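Local coordinates for protein tonb-dependent siderophore receptor (Acinetobacter baumannii, PDB 5FP1) that probably binds iron-chelating siderophores, possibly including ferric enterobactin, at the outer membrane as a TonB-dependent receptor and starts their uptake, at residues L451-S454 with S455-A458; Q553-P556 with T557-A560; Y651-V654 with A655-W659. All coordinates share one frame; numbering follows the deposited sequence.

Interaction 1: residues L451-S454 with S455-A458; sequences LATS and SAAA
T453 and A456 face each other across the turn, and the flat groups that meet between 451-454 and 455-458 are peptide units, with no ring or side-chain amide among them. The backbone N-H of T453 meets the carbonyl of A456, with T453 N 2.9 Å from A456 O and an angle of 165° at the hydrogen. Next to this bond, the CA of A452 comes within 3.4 Å of the same A456 O as a C-H...O contact. Farther from the turn, the two chains are bridged by a water instead: it donates to both L451 O and A457 O, 2.9 Å from each of these two atoms.

At the corner, the T453 side chain does the polar work. A chi1 of 67° sets its OG1 over the bend, where it accepts the N-H of S455; T453 OG1 and S455 N are 3.1 Å apart. This is an ST turn. A second water lies 2.7 Å from T453 OG1 and is only weakly linked to S455 OG. The hydroxyls of S454 and S455 share a third water, which is 2.8 Å from S455 OG. The A456 methyl lies beside T453 OG1.

The loop links strands 433-450 and 459-476 of the barrel. L451, at its start, is backbone-bonded to D411 on the neighbouring strand and touches a bound detergent molecule, consistent with a position near the membrane boundary. Beyond it come only small residues, all of them exposed. The chemistry implies a turn held by one direct backbone hydrogen bond, one hydroxyl and ordered water, without an apolar core of its own.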
loop_
_atom_site.group_PDB
_atom_site.type_symbol
_atom_site.label_atom_id
_atom_site.label_comp_id
_atom_site.label_asym_id
_atom_site.label_seq_id
_atom_site.Cartn_x
_atom_site.Cartn_y
_atom_site.Cartn_z
ATOM N N LEU A 451 -18.152 22.088 -6.751
ATOM C CA LEU A 451 -18.554 23.483 -6.514
ATOM C C LEU A 451 -17.904 24.388 -7.529
ATOM O O LEU A 451 -16.853 24.050 -8.102
ATOM C CB LEU A 451 -18.170 23.929 -5.103
ATOM C CG LEU A 451 -18.823 23.152 -3.955
ATOM C CD1 LEU A 451 -18.207 23.580 -2.630
ATOM C CD2 LEU A 451 -20.349 23.314 -3.910
ATOM N N ALA A 452 -18.545 25.533 -7.789
ATOM C CA ALA A 452 -17.969 26.562 -8.645
ATOM C C ALA A 452 -16.628 27.005 -8.113
ATOM O O ALA A 452 -16.411 27.057 -6.908
ATOM C CB ALA A 452 -18.892 27.791 -8.758
ATOM N N THR A 453 -15.737 27.326 -9.035
ATOM C CA THR A 453 -14.439 27.907 -8.732
ATOM C C THR A 453 -14.361 29.265 -9.394
ATOM O O THR A 453 -15.303 29.691 -10.055
ATOM C CB THR A 453 -13.299 27.029 -9.274
ATOM O OG1 THR A 453 -13.315 27.030 -10.720
ATOM C CG2 THR A 453 -13.440 25.589 -8.775
ATOM N N SER A 454 -13.212 29.927 -9.281
ATOM C CA SER A 454 -13.030 31.208 -9.947
ATOM C C SER A 454 -13.022 31.045 -11.468
ATOM O O SER A 454 -13.293 31.990 -12.190
ATOM C CB SER A 454 -11.723 31.883 -9.472
ATOM O OG SER A 454 -10.592 31.117 -9.840
ATOM N N SER A 455 -12.751 29.844 -11.958
ATOM C CA SER A 455 -12.607 29.638 -13.394
ATOM C C SER A 455 -13.620 28.655 -14.038
ATOM O O SER A 455 -13.536 28.364 -15.230
ATOM C CB SER A 455 -11.190 29.163 -13.676
ATOM O OG SER A 455 -10.996 27.868 -13.179
ATOM N N ALA A 456 -14.545 28.118 -13.254
ATOM C CA ALA A 456 -15.513 27.165 -13.780
ATOM C C ALA A 456 -16.782 27.154 -12.954
ATOM O O ALA A 456 -16.750 27.208 -11.717
ATOM C CB ALA A 456 -14.922 25.767 -13.871
ATOM N N ALA A 457 -17.913 27.033 -13.644
ATOM C CA ALA A 457 -19.181 26.875 -12.966
ATOM C C ALA A 457 -19.229 25.513 -12.269
ATOM O O ALA A 457 -18.481 24.607 -12.608
ATOM C CB ALA A 457 -20.333 27.003 -13.959
ATOM N N ALA A 458 -20.138 25.379 -11.323
ATOM C CA ALA A 458 -20.444 24.091 -10.719
ATOM C C ALA A 458 -20.849 23.083 -11.784
ATOM O O ALA A 458 -21.551 23.395 -12.751
ATOM C CB ALA A 458 -21.547 24.233 -9.683
HETATM O O HOH W 1 -16.412 23.579 -10.913
HETATM O O HOH W 2 -12.091 24.932 -11.786
HETATM O O HOH W 3 -9.868 28.217 -10.655
#

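Interaction 2: residues Q553-P556 with T557-A560; sequences QIDP and TTYA
The carboxylate of D555 grips the corner through one oxygen. T558 OG1 donates to D555 OD1 at 2.7 Å, arriving on the syn side but 31° out of the carboxylate plane, and the backbone N of T557 reaches D555 OD1 at 2.8 Å, closing an Asx turn. With chi1 at 67°, the carboxylate is folded back over its own backbone toward these donors. D555 O is also held twice: Q553 NE2 approaches one face of its plane, 3.2 Å from D555 O, and T558 N comes from the opposite face.

Behind the corner, T558 O accepts a good bond from I554 N (2.8 Å) and a weak one from D555 N, the signature of a classic beta bulge. The extended Q553 chain lies over the Y559 ring, with its amide 12° from the ring plane and Q553 CG 4.2 Å from the Y559 ring centroid in a CH-pi contact. Y559 OH is bonded to N509. On the other side of the hairpin, I554 CG1 touches the methyl of A560.

Two strands of the barrel thus reverse within a very short link, where D555 O and OD1 each take two donors; those on OD1 would probably favour the charged carboxylate.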
loop_
_atom_site.group_PDB
_atom_site.type_symbol
_atom_site.label_atom_id
_atom_site.label_comp_id
_atom_site.label_asym_id
_atom_site.label_seq_id
_atom_site.Cartn_x
_atom_site.Cartn_y
_atom_site.Cartn_z
ATOM N N GLN A 553 -4.210 11.865 -22.082
ATOM C CA GLN A 553 -4.733 13.161 -22.477
ATOM C C GLN A 553 -4.207 13.467 -23.874
ATOM O O GLN A 553 -3.017 13.263 -24.162
ATOM C CB GLN A 553 -4.304 14.207 -21.444
ATOM C CG GLN A 553 -5.122 15.475 -21.454
ATOM C CD GLN A 553 -4.892 16.342 -20.235
ATOM O OE1 GLN A 553 -4.070 16.034 -19.373
ATOM N NE2 GLN A 553 -5.612 17.449 -20.161
ATOM N N ILE A 554 -5.120 13.929 -24.730
ATOM C CA ILE A 554 -4.864 14.352 -26.112
ATOM C C ILE A 554 -4.675 15.872 -26.241
ATOM O O ILE A 554 -3.851 16.326 -27.018
ATOM C CB ILE A 554 -6.054 13.988 -27.015
ATOM C CG1 ILE A 554 -6.292 12.484 -26.997
ATOM C CG2 ILE A 554 -5.813 14.474 -28.436
ATOM C CD1 ILE A 554 -5.021 11.679 -27.140
ATOM N N ASP A 555 -5.454 16.656 -25.499
ATOM C CA ASP A 555 -5.274 18.098 -25.447
ATOM C C ASP A 555 -5.856 18.535 -24.131
ATOM O O ASP A 555 -6.232 17.696 -23.331
ATOM C CB ASP A 555 -5.926 18.796 -26.636
ATOM C CG ASP A 555 -7.448 18.689 -26.618
ATOM O OD1 ASP A 555 -8.057 18.649 -25.521
ATOM O OD2 ASP A 555 -8.034 18.659 -27.712
ATOM N N PRO A 556 -5.904 19.840 -23.869
ATOM C CA PRO A 556 -6.194 20.182 -22.474
ATOM C C PRO A 556 -7.549 19.719 -21.956
ATOM O O PRO A 556 -7.751 19.664 -20.731
ATOM C CB PRO A 556 -6.105 21.713 -22.464
ATOM C CG PRO A 556 -5.144 22.022 -23.574
ATOM C CD PRO A 556 -5.418 20.995 -24.645
ATOM N N THR A 557 -8.481 19.417 -22.857
ATOM C CA THR A 557 -9.833 19.037 -22.450
ATOM C C THR A 557 -10.324 17.842 -23.261
ATOM O O THR A 557 -11.535 17.668 -23.449
ATOM C CB THR A 557 -10.884 20.191 -22.578
ATOM O OG1 THR A 557 -10.848 20.756 -23.885
ATOM C CG2 THR A 557 -10.690 21.282 -21.570
ATOM N N THR A 558 -9.404 16.968 -23.664
ATOM C CA THR A 558 -9.758 15.745 -24.379
ATOM C C THR A 558 -8.910 14.526 -23.919
ATOM O O THR A 558 -7.681 14.620 -23.827
ATOM C CB THR A 558 -9.529 15.927 -25.883
ATOM O OG1 THR A 558 -10.128 17.170 -26.319
ATOM C CG2 THR A 558 -10.095 14.749 -26.678
ATOM N N TYR A 559 -9.570 13.395 -23.670
ATOM C CA TYR A 559 -8.909 12.140 -23.292
ATOM C C TYR A 559 -9.270 11.020 -24.232
ATOM O O TYR A 559 -10.286 11.081 -24.902
ATOM C CB TYR A 559 -9.333 11.722 -21.871
ATOM C CG TYR A 559 -8.905 12.668 -20.807
ATOM C CD1 TYR A 559 -9.620 13.850 -20.564
ATOM C CD2 TYR A 559 -7.793 12.405 -20.022
ATOM C CE1 TYR A 559 -9.228 14.712 -19.583
ATOM C CE2 TYR A 559 -7.393 13.278 -19.037
ATOM C CZ TYR A 559 -8.123 14.419 -18.821
ATOM O OH TYR A 559 -7.752 15.276 -17.849
ATOM N N ALA A 560 -8.448 9.974 -24.255
ATOM C CA ALA A 560 -8.736 8.767 -25.005
ATOM C C ALA A 560 -7.980 7.590 -24.398
ATOM O O ALA A 560 -7.016 7.786 -23.694
ATOM C CB ALA A 560 -8.300 8.940 -26.468
#

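Interaction 3: residues Y651-V654 with A655-W659; sequences YGDV and ANTKW
D653 reaches across its loop to T657 and K658. From CB, a chi1 of 62° swings the carboxylate inward over the bend. OD1 takes two backbone donors: T657 N at 2.9 Å from D653 OD1, on the syn side, and K658 N, from above the carboxylate plane. At the tip, D653 OD2 uses its syn lone pair for T657 OG1 at 2.6 Å, takes a weak bond from T657 N, and has the A655 methyl nearby. K658 runs its aliphatic chain past this carboxylate before its amine bonds S699.

The D653 carbonyl binds the same loop: N656 N and N656 ND2 both donate to D653 O, the side-chain bond being 3.0 Å. That amide, which also bonds Q617, lies stacked on the Y651 ring at 10°, with N656 CB 3.9 Å from the Y651 ring centroid. Y651 CD1 also packs on W659 CB.

G652 N bonds K658 O at 2.8 Å at the hairpin mouth. A type I turn from D653 to N656, with N656 in a left-handed conformation, forms the bend of a hairpin loop joining neighbouring strands of the TonB-dependent receptor barrel.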
loop_
_atom_site.group_PDB
_atom_site.type_symbol
_atom_site.label_atom_id
_atom_site.label_comp_id
_atom_site.label_asym_id
_atom_site.label_seq_id
_atom_site.Cartn_x
_atom_site.Cartn_y
_atom_site.Cartn_z
ATOM N N TYR A 651 12.926 6.050 -11.543
ATOM C CA TYR A 651 12.511 7.324 -12.144
ATOM C C TYR A 651 11.199 7.834 -11.569
ATOM O O TYR A 651 10.273 7.068 -11.306
ATOM C CB TYR A 651 12.382 7.222 -13.658
ATOM C CG TYR A 651 13.725 7.066 -14.356
ATOM C CD1 TYR A 651 14.556 8.155 -14.543
ATOM C CD2 TYR A 651 14.167 5.823 -14.793
ATOM C CE1 TYR A 651 15.806 8.017 -15.135
ATOM C CE2 TYR A 651 15.390 5.685 -15.444
ATOM C CZ TYR A 651 16.205 6.783 -15.608
ATOM O OH TYR A 651 17.440 6.653 -16.229
ATOM N N GLY A 652 11.107 9.146 -11.444
ATOM C CA GLY A 652 9.860 9.787 -11.107
ATOM C C GLY A 652 9.019 10.148 -12.308
ATOM O O GLY A 652 7.793 10.173 -12.212
ATOM N N ASP A 653 9.652 10.429 -13.443
ATOM C CA ASP A 653 8.909 10.990 -14.561
ATOM C C ASP A 653 8.966 10.175 -15.881
ATOM O O ASP A 653 9.890 9.413 -16.115
ATOM C CB ASP A 653 9.376 12.426 -14.824
ATOM C CG ASP A 653 10.846 12.511 -15.200
ATOM O OD1 ASP A 653 11.645 11.593 -14.860
ATOM O OD2 ASP A 653 11.222 13.538 -15.817
ATOM N N VAL A 654 7.947 10.391 -16.713
ATOM C CA VAL A 654 7.823 9.804 -18.037
ATOM C C VAL A 654 9.044 10.151 -18.876
ATOM O O VAL A 654 9.596 9.299 -19.583
ATOM C CB VAL A 654 6.507 10.277 -18.707
ATOM C CG1 VAL A 654 6.522 10.008 -20.206
ATOM C CG2 VAL A 654 5.326 9.571 -18.051
ATOM N N ALA A 655 9.532 11.373 -18.724
ATOM C CA ALA A 655 10.691 11.814 -19.489
ATOM C C ALA A 655 11.983 11.150 -19.038
ATOM O O ALA A 655 12.997 11.272 -19.715
ATOM C CB ALA A 655 10.825 13.336 -19.421
ATOM N N ASN A 656 11.968 10.498 -17.873
ATOM C CA ASN A 656 13.132 9.828 -17.318
ATOM C C ASN A 656 14.294 10.842 -17.114
ATOM O O ASN A 656 15.436 10.557 -17.469
ATOM C CB ASN A 656 13.662 8.661 -18.187
ATOM C CG ASN A 656 12.771 7.394 -18.205
ATOM O OD1 ASN A 656 13.155 6.405 -18.830
ATOM N ND2 ASN A 656 11.610 7.417 -17.567
ATOM N N THR A 657 13.995 12.006 -16.552
ATOM C CA THR A 657 15.006 13.024 -16.234
ATOM C C THR A 657 15.140 13.306 -14.736
ATOM O O THR A 657 16.043 14.027 -14.312
ATOM C CB THR A 657 14.652 14.364 -16.902
ATOM O OG1 THR A 657 13.384 14.841 -16.434
ATOM C CG2 THR A 657 14.586 14.220 -18.407
ATOM N N LYS A 658 14.223 12.747 -13.951
ATOM C CA LYS A 658 14.169 12.915 -12.488
ATOM C C LYS A 658 14.149 11.546 -11.851
ATOM O O LYS A 658 13.316 10.687 -12.193
ATOM C CB LYS A 658 12.926 13.715 -12.120
ATOM C CG LYS A 658 12.895 15.055 -12.843
ATOM C CD LYS A 658 11.635 15.877 -12.623
ATOM C CE LYS A 658 11.580 17.032 -13.605
ATOM N NZ LYS A 658 10.336 17.842 -13.493
ATOM N N TRP A 659 15.088 11.303 -10.946
ATOM C CA TRP A 659 15.257 9.978 -10.396
ATOM C C TRP A 659 15.951 9.965 -9.042
ATOM O O TRP A 659 16.487 10.985 -8.578
ATOM C CB TRP A 659 16.020 9.101 -11.386
ATOM C CG TRP A 659 17.469 9.304 -11.440
ATOM C CD1 TRP A 659 18.442 8.648 -10.705
ATOM C CD2 TRP A 659 18.149 10.190 -12.296
ATOM N NE1 TRP A 659 19.675 9.100 -11.054
ATOM C CE2 TRP A 659 19.530 10.048 -12.034
ATOM C CE3 TRP A 659 17.732 11.075 -13.282
ATOM C CZ2 TRP A 659 20.497 10.773 -12.720
ATOM C CZ3 TRP A 659 18.703 11.809 -13.963
ATOM C CH2 TRP A 659 20.064 11.653 -13.673
#

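All three contacts are reversals between consecutive antiparallel strands of the 22-stranded barrel, in series along the chain. Interaction 1 joins strands 433-450 and 459-476, interaction 2 joins 536-555 and 558-575, and interaction 3 joins 638-651 and 659-673. The centres of interactions 1 and 2 lie about 20 Å apart. Those of interactions 2 and 3 are about 22 Å apart, and those of interactions 1 and 3 about 33 Å; none touches another. Counting strands from the first after the plug, as in other TonB-dependent receptors, probably puts all three at the extracellular end, among the outer loops around the siderophore entrance. Interactions 1 and 2 are surface turns, whereas interaction 3 (651-659) is partly buried among other loops.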